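Local coordinates for cupin domain protein (PDB 5ZBF), which probably acts as a cupin-superfamily isomerase in making the Choi moiety of aeruginosins, and binds iron(II) together with 4-hydroxyphenylpyruvate, at residues P46-M52 and F97-T103; S2-P6 and I182-P186; N14-E18 and N37-E41. All coordinates share one frame; numbering follows the deposited sequence.

In the fold
Contact 1 lies deep in the N-terminal cupin domain. Contact 2 is partly buried, where the N-terminal tail meets strand 183-185. Contact 3 lies farthest out, at the turn between strands 9-14 and 17-24, though Val17, Ala38 and Leu40 are buried. Contact 1 is full strand pairing, with the iron site on one face. Contact 2 has a single backbone bond and rests mainly on rings and prolines; it brings residues 2-6 to the C-terminal cupin domain. Contact 3 has no hydrogen bond between its segments and packs mainly through side chains. Contacts 1 and 3 share the bound keto acid, at its carboxylate and phenol ends respectively. Their centres are about 18 Å apart.

Contact 1 (P46-M52 and F97-T103); sequences PESQIGM and FDLKRIT. With FE2 (Fe (II) ion), chain C; ENO (3-(4-hydroxy-phenyl)pyruvic acid), chain B.
Ser48 with Arg101, Ile50 with Leu99 and Met52 with Phe97 are the hydrogen-bonded pairs of two antiparallel strands, each closed by two backbone bonds. The close-packed end runs from Ile50 to Met52 against Phe97 to Leu99, all buried. Leu99 N donates to Ile50 O at 2.8 Å and 162°. Gly51 has no side chain, and its CA comes within 4.0 Å of Asp98 CA. Where the face carries Ile50, Met52, Phe97 and Leu99, the packing is apolar. Ile50 CG1 lies 4.0 Å from Leu99 CB, and Met52 CB and CG lie beside the Phe97 ring. Trp134 and Phe135 touch Ile50, and Phe29 and Phe160 meet the Phe97 ring.

The other face looks into the cupin barrel and its iron site. Gln49 binds the iron together with His43, His45 and His84, and the bound keto acid adds O1 and O4. Lys100 runs beside Gln49 and points the same way, its CG 3.9 Å from Gln49 CG. A bend at chi3 (66°) turns the lysine tip towards the ligand, and NZ donates to carboxylate O1 of the keto acid at 3.0 Å.

Towards Pro46 the pairing becomes looser and more exposed. Ser48 N reaches Arg101 O at 2.8 Å, but the bond is bent to 132° and comes from above the carbonyl plane. Ser48 OG and Thr103 OG1 share a hydrogen bond of 2.7 Å. A water donates to Pro46 O, accepts from Thr103 N and also bonds Ser48 OG. Past it, the exposed Ile102 folds its CD1 back against Pro46 CB, 3.8 Å away, and over the stem of Glu47.

Contact 2 (S2-P6 and I182-P186); sequences SEFFP and IYYAP
Phe4, close to the start of the chain, bonds to Tyr184, 180 residues further on, although the tail around it forms no strand. Tyr184 N donates to Phe4 O at 2.8 Å and 164°. In return, Phe4 CA makes a CA-H...O contact with Tyr184 O at 3.3 Å. No other direct hydrogen bond joins the two segments. Further along, a water bridges them: it donates to Pro6 O at 2.7 Å and accepts from Ile182 N at 3.0 Å.

Side chains do the rest. The Phe4 ring crosses Pro186 at about a right angle, with Phe4 CE1 3.5 Å from Pro186 CD and Pro186 CG lying at the ring edge. Replacing Phe4 with an alanine would probably uncover Pro186 and open a gap where the ring now sits against it. Tyr184 has CG anti to its amide nitrogen (chi1 168°). This brings the ring edge to Glu3 O, which sits near the ring plane, 3.5 Å from Tyr184 CD2. The phenol end is held by Glu156. Phe5 sets CE1 3.8 Å from Tyr183 CB. Pro6 CG lies across Ile182 CG1 at 3.7 Å.

The tail is shaped by its own bonds. Ser2 OG accepts from Phe5 N, an ST motif, and also bonds Glu173. Ser2 N in turn donates to Phe5 O, which closes the loop on itself. Strand 183-185 pairs with strand 156-161, so the N-terminal tail lies along an edge strand of the second cupin domain and ties the beginning of this two-domain cupin to its C-terminal half.

Contact 3 (N14-E18 and N37-E41); sequences NPHVE and NAKLE. With ENO (3-(4-hydroxy-phenyl)pyruvic acid), chain B.
His16 lays one face of its imidazole on the methyl of Ala38. This is a CH-pi contact: Ala38 CB stands 3.7 Å from the ring centroid, 22° off the ring normal and shifted towards the rim. Lys39 O meets the same ring at its edge, 3.6 Å from His16 ND1.

The aliphatic contacts gather at the tip of Leu40. Val17 CG2 lies 3.8 Å from Leu40 CD1, and the two side chains cross at about a right angle. Val17 puts CG1 anti to its amide nitrogen (chi1 -180°), which leaves CG2 as the branch that meets the leucine. His16 CB also reaches Leu40 CD1, at 4.0 Å. Leu40 is thus held between this pair and the ligand.

Hydrogen bonds do not cross between the segments; they shape segment 14-18 itself. His16 N donates to Asn14 OD1 at 2.7 Å, in the carbonyl plane and on a lone pair, forming an Asx turn. Val17 N closes a type I beta turn on Asn14 O at 3.3 Å. Together these bonds set the loop that presents the histidine ring to Ala38.

The last group of contacts is with the bound 4-hydroxyphenylpyruvate. Its hydroxyl O3 donates to Glu41 O at 2.7 Å, and Leu40 CG packs against the phenol ring, 4.0 Å from C7. Strand 39-43 also supplies His43 to the iron. Where the starts of strands 17-24 and 39-43, from two different sheets, pack side chain to side chain, the contact forms part of the wall of the cupin pocket around the phenol end of the ligand.

Contact 1 (P46-M52 and F97-T103)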
loop_
_atom_site.group_PDB
_atom_site.type_symbol
_atom_site.label_atom_id
_atom_site.label_comp_id
_atom_site.label_asym_id
_atom_site.label_seq_id
_atom_site.Cartn_x
_atom_site.Cartn_y
_atom_site.Cartn_z
ATOM N N PRO A 46 -15.258 -0.522 -11.505
ATOM C CA PRO A 46 -15.967 -1.327 -10.512
ATOM C C PRO A 46 -15.093 -1.728 -9.322
ATOM O O PRO A 46 -15.620 -1.997 -8.243
ATOM C CB PRO A 46 -16.424 -2.555 -11.306
ATOM C CG PRO A 46 -15.474 -2.657 -12.444
ATOM C CD PRO A 46 -15.024 -1.261 -12.760
ATOM N N GLU A 47 -13.778 -1.754 -9.503
ATOM C CA GLU A 47 -12.888 -2.020 -8.375
ATOM C C GLU A 47 -12.892 -0.840 -7.413
ATOM O O GLU A 47 -12.835 0.327 -7.834
ATOM C CB GLU A 47 -11.456 -2.288 -8.836
ATOM C CG GLU A 47 -11.287 -3.554 -9.674
ATOM C CD GLU A 47 -11.608 -3.371 -11.148
ATOM O OE1 GLU A 47 -11.853 -2.225 -11.593
ATOM O OE2 GLU A 47 -11.614 -4.389 -11.872
ATOM N N SER A 48 -12.979 -1.156 -6.123
ATOM C CA SER A 48 -12.693 -0.192 -5.069
ATOM C C SER A 48 -11.198 0.053 -5.026
ATOM O O SER A 48 -10.403 -0.832 -5.369
ATOM C CB SER A 48 -13.146 -0.722 -3.714
ATOM O OG SER A 48 -14.536 -0.969 -3.707
ATOM N N GLN A 49 -10.824 1.247 -4.586
ATOM C CA GLN A 49 -9.438 1.687 -4.643
ATOM C C GLN A 49 -9.051 2.468 -3.400
ATOM O O GLN A 49 -9.820 3.293 -2.895
ATOM C CB GLN A 49 -9.242 2.555 -5.886
ATOM C CG GLN A 49 -7.844 3.120 -6.082
ATOM C CD GLN A 49 -7.769 4.053 -7.271
ATOM O OE1 GLN A 49 -7.316 5.196 -7.167
ATOM N NE2 GLN A 49 -8.233 3.570 -8.408
ATOM N N ILE A 50 -7.847 2.189 -2.920
ATOM C CA ILE A 50 -7.214 2.959 -1.863
ATOM C C ILE A 50 -5.772 3.202 -2.257
ATOM O O ILE A 50 -5.227 2.468 -3.076
ATOM C CB ILE A 50 -7.227 2.216 -0.508
ATOM C CG1 ILE A 50 -6.547 0.840 -0.623
ATOM C CG2 ILE A 50 -8.660 2.055 -0.015
ATOM C CD1 ILE A 50 -6.443 0.079 0.681
ATOM N N GLY A 51 -5.144 4.199 -1.650
ATOM C CA GLY A 51 -3.735 4.442 -1.902
ATOM C C GLY A 51 -3.137 5.535 -1.058
ATOM O O GLY A 51 -3.846 6.219 -0.339
ATOM N N MET A 52 -1.816 5.681 -1.163
ATOM C CA MET A 52 -1.076 6.677 -0.393
ATOM C C MET A 52 0.044 7.224 -1.243
ATOM O O MET A 52 0.569 6.532 -2.117
ATOM C CB MET A 52 -0.425 6.065 0.840
ATOM C CG MET A 52 -1.345 5.341 1.790
ATOM S SD MET A 52 -0.383 4.877 3.246
ATOM C CE MET A 52 0.277 6.471 3.741
ATOM N N PHE A 97 1.398 4.472 -4.085
ATOM C CA PHE A 97 0.877 3.145 -4.385
ATOM C C PHE A 97 -0.628 3.174 -4.307
ATOM O O PHE A 97 -1.200 4.074 -3.685
ATOM C CB PHE A 97 1.440 2.062 -3.454
ATOM C CG PHE A 97 0.937 2.130 -2.031
ATOM C CD1 PHE A 97 -0.193 1.428 -1.633
ATOM C CD2 PHE A 97 1.620 2.866 -1.089
ATOM C CE1 PHE A 97 -0.637 1.473 -0.320
ATOM C CE2 PHE A 97 1.194 2.912 0.219
ATOM C CZ PHE A 97 0.059 2.218 0.611
ATOM N N ASP A 98 -1.249 2.203 -4.976
ATOM C CA ASP A 98 -2.695 1.958 -4.891
ATOM C C ASP A 98 -2.956 0.466 -4.781
ATOM O O ASP A 98 -2.146 -0.343 -5.239
ATOM C CB ASP A 98 -3.451 2.419 -6.147
ATOM C CG ASP A 98 -3.067 3.800 -6.611
ATOM O OD1 ASP A 98 -2.302 3.897 -7.594
ATOM O OD2 ASP A 98 -3.560 4.780 -6.020
ATOM N N LEU A 99 -4.109 0.116 -4.220
ATOM C CA LEU A 99 -4.617 -1.241 -4.252
ATOM C C LEU A 99 -6.014 -1.166 -4.809
ATOM O O LEU A 99 -6.761 -0.254 -4.475
ATOM C CB LEU A 99 -4.683 -1.855 -2.857
ATOM C CG LEU A 99 -3.344 -2.194 -2.239
ATOM C CD1 LEU A 99 -2.865 -1.013 -1.410
ATOM C CD2 LEU A 99 -3.443 -3.457 -1.398
ATOM N N LYS A 100 -6.343 -2.119 -5.675
ATOM C CA LYS A 100 -7.657 -2.193 -6.297
ATOM C C LYS A 100 -8.209 -3.604 -6.175
ATOM O O LYS A 100 -7.482 -4.585 -6.355
ATOM C CB LYS A 100 -7.589 -1.747 -7.758
ATOM C CG LYS A 100 -7.349 -0.255 -7.902
ATOM C CD LYS A 100 -6.863 0.122 -9.286
ATOM C CE LYS A 100 -7.917 -0.119 -10.340
ATOM N NZ LYS A 100 -7.513 0.536 -11.617
ATOM N N ARG A 101 -9.503 -3.693 -5.869
ATOM C CA ARG A 101 -10.148 -4.962 -5.563
ATOM C C ARG A 101 -11.647 -4.776 -5.692
ATOM O O ARG A 101 -12.169 -3.738 -5.282
ATOM C CB ARG A 101 -9.816 -5.363 -4.127
ATOM C CG ARG A 101 -10.383 -6.695 -3.704
ATOM C CD ARG A 101 -10.255 -6.892 -2.212
ATOM N NE ARG A 101 -10.870 -8.151 -1.823
ATOM C CZ ARG A 101 -10.316 -9.352 -1.986
ATOM N NH1 ARG A 101 -10.977 -10.427 -1.588
ATOM N NH2 ARG A 101 -9.111 -9.488 -2.535
ATOM N N ILE A 102 -12.335 -5.759 -6.275
ATOM C CA ILE A 102 -13.797 -5.791 -6.232
ATOM C C ILE A 102 -14.177 -6.188 -4.811
ATOM O O ILE A 102 -13.883 -7.304 -4.381
ATOM C CB ILE A 102 -14.404 -6.807 -7.223
ATOM C CG1 ILE A 102 -14.023 -6.461 -8.668
ATOM C CG2 ILE A 102 -15.925 -6.862 -7.058
ATOM C CD1 ILE A 102 -14.693 -5.222 -9.217
ATOM N N THR A 103 -14.801 -5.262 -4.085
ATOM C CA THR A 103 -15.122 -5.475 -2.683
ATOM C C THR A 103 -16.571 -5.834 -2.451
ATOM O O THR A 103 -17.457 -5.497 -3.233
ATOM C CB THR A 103 -14.818 -4.232 -1.821
ATOM O OG1 THR A 103 -15.536 -3.096 -2.324
ATOM C CG2 THR A 103 -13.343 -3.954 -1.808
HETATM FE FE FE2 C . -8.791 4.619 -10.174
HETATM O O4 ENO B . -7.095 5.838 -9.870
HETATM C C9 ENO B . -4.956 7.173 -13.407
HETATM C C8 ENO B . -5.441 7.894 -14.499
HETATM C C7 ENO B . -6.552 8.728 -14.356
HETATM C C6 ENO B . -7.171 8.838 -13.113
HETATM C C5 ENO B . -6.686 8.118 -12.023
HETATM C C4 ENO B . -5.577 7.285 -12.161
HETATM O O3 ENO B . -7.033 9.433 -15.420
HETATM C C3 ENO B . -5.077 6.504 -10.961
HETATM C C2 ENO B . -6.152 5.494 -10.589
HETATM C C1 ENO B . -6.096 4.122 -11.104
HETATM O O2 ENO B . -5.029 3.653 -11.580
HETATM O O1 ENO B . -7.145 3.439 -11.055
HETATM O O HOH W 1 -15.614 -2.819 -5.468
#

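Contact 2 (S2-P6 and I182-P186)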
loop_
_atom_site.group_PDB
_atom_site.type_symbol
_atom_site.label_atom_id
_atom_site.label_comp_id
_atom_site.label_asym_id
_atom_site.label_seq_id
_atom_site.Cartn_x
_atom_site.Cartn_y
_atom_site.Cartn_z
ATOM N N SER A 2 6.946 -14.989 -8.221
ATOM C CA SER A 2 6.166 -16.090 -7.576
ATOM C C SER A 2 4.893 -15.534 -6.956
ATOM O O SER A 2 4.734 -14.327 -6.855
ATOM C CB SER A 2 7.002 -16.761 -6.490
ATOM O OG SER A 2 7.185 -15.894 -5.378
ATOM N N GLU A 3 3.999 -16.414 -6.517
ATOM C CA GLU A 3 2.777 -15.964 -5.855
ATOM C C GLU A 3 3.113 -15.065 -4.663
ATOM O O GLU A 3 2.522 -14.006 -4.502
ATOM C CB GLU A 3 1.921 -17.145 -5.379
ATOM C CG GLU A 3 0.620 -16.709 -4.709
ATOM C CD GLU A 3 -0.216 -17.861 -4.190
ATOM O OE1 GLU A 3 0.353 -18.927 -3.866
ATOM O OE2 GLU A 3 -1.454 -17.695 -4.095
ATOM N N PHE A 4 4.050 -15.504 -3.824
ATOM C CA PHE A 4 4.367 -14.781 -2.589
ATOM C C PHE A 4 5.277 -13.574 -2.787
ATOM O O PHE A 4 5.261 -12.647 -1.974
ATOM C CB PHE A 4 5.023 -15.708 -1.562
ATOM C CG PHE A 4 4.218 -16.927 -1.219
ATOM C CD1 PHE A 4 2.829 -16.874 -1.082
ATOM C CD2 PHE A 4 4.863 -18.131 -0.974
ATOM C CE1 PHE A 4 2.105 -18.006 -0.744
ATOM C CE2 PHE A 4 4.144 -19.266 -0.627
ATOM C CZ PHE A 4 2.763 -19.202 -0.510
ATOM N N PHE A 5 6.076 -13.590 -3.852
ATOM C CA PHE A 5 6.937 -12.465 -4.199
ATOM C C PHE A 5 6.711 -12.118 -5.669
ATOM O O PHE A 5 7.527 -12.438 -6.537
ATOM C CB PHE A 5 8.396 -12.792 -3.909
ATOM C CG PHE A 5 8.648 -13.123 -2.469
ATOM C CD1 PHE A 5 8.728 -12.111 -1.517
ATOM C CD2 PHE A 5 8.739 -14.441 -2.056
ATOM C CE1 PHE A 5 8.935 -12.409 -0.176
ATOM C CE2 PHE A 5 8.950 -14.745 -0.711
ATOM C CZ PHE A 5 9.050 -13.728 0.216
ATOM N N PRO A 6 5.575 -11.472 -5.947
ATOM C CA PRO A 6 5.177 -11.286 -7.345
ATOM C C PRO A 6 6.079 -10.333 -8.133
ATOM O O PRO A 6 6.543 -9.315 -7.605
ATOM C CB PRO A 6 3.750 -10.740 -7.239
ATOM C CG PRO A 6 3.630 -10.176 -5.870
ATOM C CD PRO A 6 4.542 -11.001 -5.001
ATOM N N ILE A 182 7.383 -6.295 -3.518
ATOM C CA ILE A 182 6.406 -6.554 -2.452
ATOM C C ILE A 182 6.397 -8.023 -2.048
ATOM O O ILE A 182 6.907 -8.892 -2.763
ATOM C CB ILE A 182 4.956 -6.138 -2.836
ATOM C CG1 ILE A 182 4.319 -7.123 -3.838
ATOM C CG2 ILE A 182 4.917 -4.715 -3.376
ATOM C CD1 ILE A 182 2.910 -6.739 -4.242
ATOM N N TYR A 183 5.815 -8.295 -0.884
ATOM C CA TYR A 183 5.431 -9.656 -0.554
ATOM C C TYR A 183 3.912 -9.731 -0.501
ATOM O O TYR A 183 3.230 -8.738 -0.205
ATOM C CB TYR A 183 6.074 -10.160 0.753
ATOM C CG TYR A 183 5.573 -9.487 2.008
ATOM C CD1 TYR A 183 4.395 -9.897 2.624
ATOM C CD2 TYR A 183 6.265 -8.427 2.570
ATOM C CE1 TYR A 183 3.924 -9.263 3.772
ATOM C CE2 TYR A 183 5.817 -7.797 3.722
ATOM C CZ TYR A 183 4.644 -8.211 4.320
ATOM O OH TYR A 183 4.209 -7.566 5.457
ATOM N N TYR A 184 3.405 -10.923 -0.773
ATOM C CA TYR A 184 1.989 -11.219 -0.662
ATOM C C TYR A 184 1.827 -12.503 0.142
ATOM O O TYR A 184 2.336 -13.550 -0.252
ATOM C CB TYR A 184 1.368 -11.379 -2.049
ATOM C CG TYR A 184 -0.026 -11.958 -2.014
ATOM C CD1 TYR A 184 -1.013 -11.380 -1.227
ATOM C CD2 TYR A 184 -0.358 -13.090 -2.765
ATOM C CE1 TYR A 184 -2.299 -11.905 -1.188
ATOM C CE2 TYR A 184 -1.640 -13.616 -2.733
ATOM C CZ TYR A 184 -2.605 -13.020 -1.939
ATOM O OH TYR A 184 -3.886 -13.536 -1.883
ATOM N N ALA A 185 1.127 -12.404 1.266
ATOM C CA ALA A 185 0.870 -13.556 2.133
ATOM C C ALA A 185 -0.622 -13.841 2.138
ATOM O O ALA A 185 -1.383 -13.114 2.774
ATOM C CB ALA A 185 1.360 -13.284 3.549
ATOM N N PRO A 186 -1.052 -14.889 1.415
ATOM C CA PRO A 186 -2.459 -15.264 1.448
ATOM C C PRO A 186 -2.905 -15.642 2.846
ATOM O O PRO A 186 -2.069 -15.867 3.733
ATOM C CB PRO A 186 -2.527 -16.498 0.536
ATOM C CG PRO A 186 -1.327 -16.418 -0.320
ATOM C CD PRO A 186 -0.276 -15.733 0.493
HETATM O O HOH W 2 7.847 -8.607 -5.389
#

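Contact 3 (N14-E18 and N37-E41)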
loop_
_atom_site.group_PDB
_atom_site.type_symbol
_atom_site.label_atom_id
_atom_site.label_comp_id
_atom_site.label_asym_id
_atom_site.label_seq_id
_atom_site.Cartn_x
_atom_site.Cartn_y
_atom_site.Cartn_z
ATOM N N ASN A 14 -0.617 6.753 -19.397
ATOM C CA ASN A 14 -0.774 7.878 -20.290
ATOM C C ASN A 14 0.546 8.623 -20.148
ATOM O O ASN A 14 1.449 8.135 -19.433
ATOM C CB ASN A 14 -1.997 8.725 -19.885
ATOM C CG ASN A 14 -1.980 9.132 -18.413
ATOM O OD1 ASN A 14 -1.124 9.904 -17.979
ATOM N ND2 ASN A 14 -2.945 8.629 -17.642
ATOM N N PRO A 15 0.682 9.783 -20.800
ATOM C CA PRO A 15 1.972 10.447 -20.715
ATOM C C PRO A 15 2.371 10.846 -19.300
ATOM O O PRO A 15 3.550 11.099 -19.066
ATOM C CB PRO A 15 1.791 11.684 -21.604
ATOM C CG PRO A 15 0.727 11.293 -22.568
ATOM C CD PRO A 15 -0.218 10.465 -21.747
ATOM N N HIS A 16 1.417 10.882 -18.364
ATOM C CA HIS A 16 1.732 11.255 -16.991
ATOM C C HIS A 16 1.953 10.161 -15.983
ATOM O O HIS A 16 2.513 10.443 -14.927
ATOM C CB HIS A 16 0.643 12.137 -16.405
ATOM C CG HIS A 16 0.586 13.476 -17.032
ATOM N ND1 HIS A 16 -0.585 14.172 -17.194
ATOM C CD2 HIS A 16 1.569 14.252 -17.539
ATOM C CE1 HIS A 16 -0.316 15.332 -17.754
ATOM N NE2 HIS A 16 0.981 15.403 -17.977
ATOM N N VAL A 17 1.488 8.949 -16.259
ATOM C CA VAL A 17 1.448 7.914 -15.222
ATOM C C VAL A 17 2.189 6.651 -15.635
ATOM O O VAL A 17 1.878 6.033 -16.648
ATOM C CB VAL A 17 -0.003 7.525 -14.861
ATOM C CG1 VAL A 17 -0.017 6.453 -13.778
ATOM C CG2 VAL A 17 -0.789 8.745 -14.410
ATOM N N GLU A 18 3.173 6.268 -14.831
ATOM C CA GLU A 18 3.851 4.999 -14.995
ATOM C C GLU A 18 3.571 4.140 -13.779
ATOM O O GLU A 18 3.580 4.643 -12.640
ATOM C CB GLU A 18 5.340 5.232 -15.167
ATOM C CG GLU A 18 5.640 5.906 -16.493
ATOM C CD GLU A 18 7.072 6.351 -16.611
ATOM O OE1 GLU A 18 7.648 6.819 -15.605
ATOM O OE2 GLU A 18 7.608 6.249 -17.716
ATOM N N ASN A 37 3.372 18.227 -12.086
ATOM C CA ASN A 37 2.266 19.073 -12.514
ATOM C C ASN A 37 1.131 18.360 -13.272
ATOM O O ASN A 37 0.292 19.018 -13.867
ATOM C CB ASN A 37 2.806 20.240 -13.344
ATOM C CG ASN A 37 3.914 21.006 -12.629
ATOM O OD1 ASN A 37 3.661 21.753 -11.682
ATOM N ND2 ASN A 37 5.144 20.818 -13.078
ATOM N N ALA A 38 1.090 17.032 -13.221
ATOM C CA ALA A 38 0.101 16.264 -13.967
ATOM C C ALA A 38 -1.331 16.556 -13.526
ATOM O O ALA A 38 -1.603 16.673 -12.332
ATOM C CB ALA A 38 0.377 14.778 -13.828
ATOM N N LYS A 39 -2.222 16.681 -14.515
ATOM C CA LYS A 39 -3.665 16.582 -14.317
ATOM C C LYS A 39 -4.128 15.213 -14.776
ATOM O O LYS A 39 -3.891 14.825 -15.921
ATOM C CB LYS A 39 -4.416 17.639 -15.125
ATOM C CG LYS A 39 -4.237 19.052 -14.616
ATOM C CD LYS A 39 -4.776 20.082 -15.587
ATOM C CE LYS A 39 -6.254 19.912 -15.857
ATOM N NZ LYS A 39 -6.766 21.044 -16.670
ATOM N N LEU A 40 -4.800 14.489 -13.885
ATOM C CA LEU A 40 -5.341 13.169 -14.186
ATOM C C LEU A 40 -6.861 13.270 -14.239
ATOM O O LEU A 40 -7.500 13.528 -13.217
ATOM C CB LEU A 40 -4.945 12.158 -13.105
ATOM C CG LEU A 40 -3.706 11.291 -13.279
ATOM C CD1 LEU A 40 -2.592 12.010 -14.018
ATOM C CD2 LEU A 40 -3.221 10.749 -11.950
ATOM N N GLU A 41 -7.429 13.061 -15.426
ATOM C CA GLU A 41 -8.872 13.119 -15.606
ATOM C C GLU A 41 -9.569 12.101 -14.726
ATOM O O GLU A 41 -9.087 10.978 -14.550
ATOM C CB GLU A 41 -9.250 12.867 -17.072
ATOM C CG GLU A 41 -10.667 13.281 -17.415
HETATM O O4 ENO B . -7.095 5.838 -9.870
HETATM C C9 ENO B . -4.956 7.173 -13.407
HETATM C C8 ENO B . -5.441 7.894 -14.499
HETATM C C7 ENO B . -6.552 8.728 -14.356
HETATM C C6 ENO B . -7.171 8.838 -13.113
HETATM C C5 ENO B . -6.686 8.118 -12.023
HETATM C C4 ENO B . -5.577 7.285 -12.161
HETATM O O3 ENO B . -7.033 9.433 -15.420
HETATM C C3 ENO B . -5.077 6.504 -10.961
HETATM C C2 ENO B . -6.152 5.494 -10.589
HETATM C C1 ENO B . -6.096 4.122 -11.104
HETATM O O2 ENO B . -5.029 3.653 -11.580
HETATM O O1 ENO B . -7.145 3.439 -11.055
#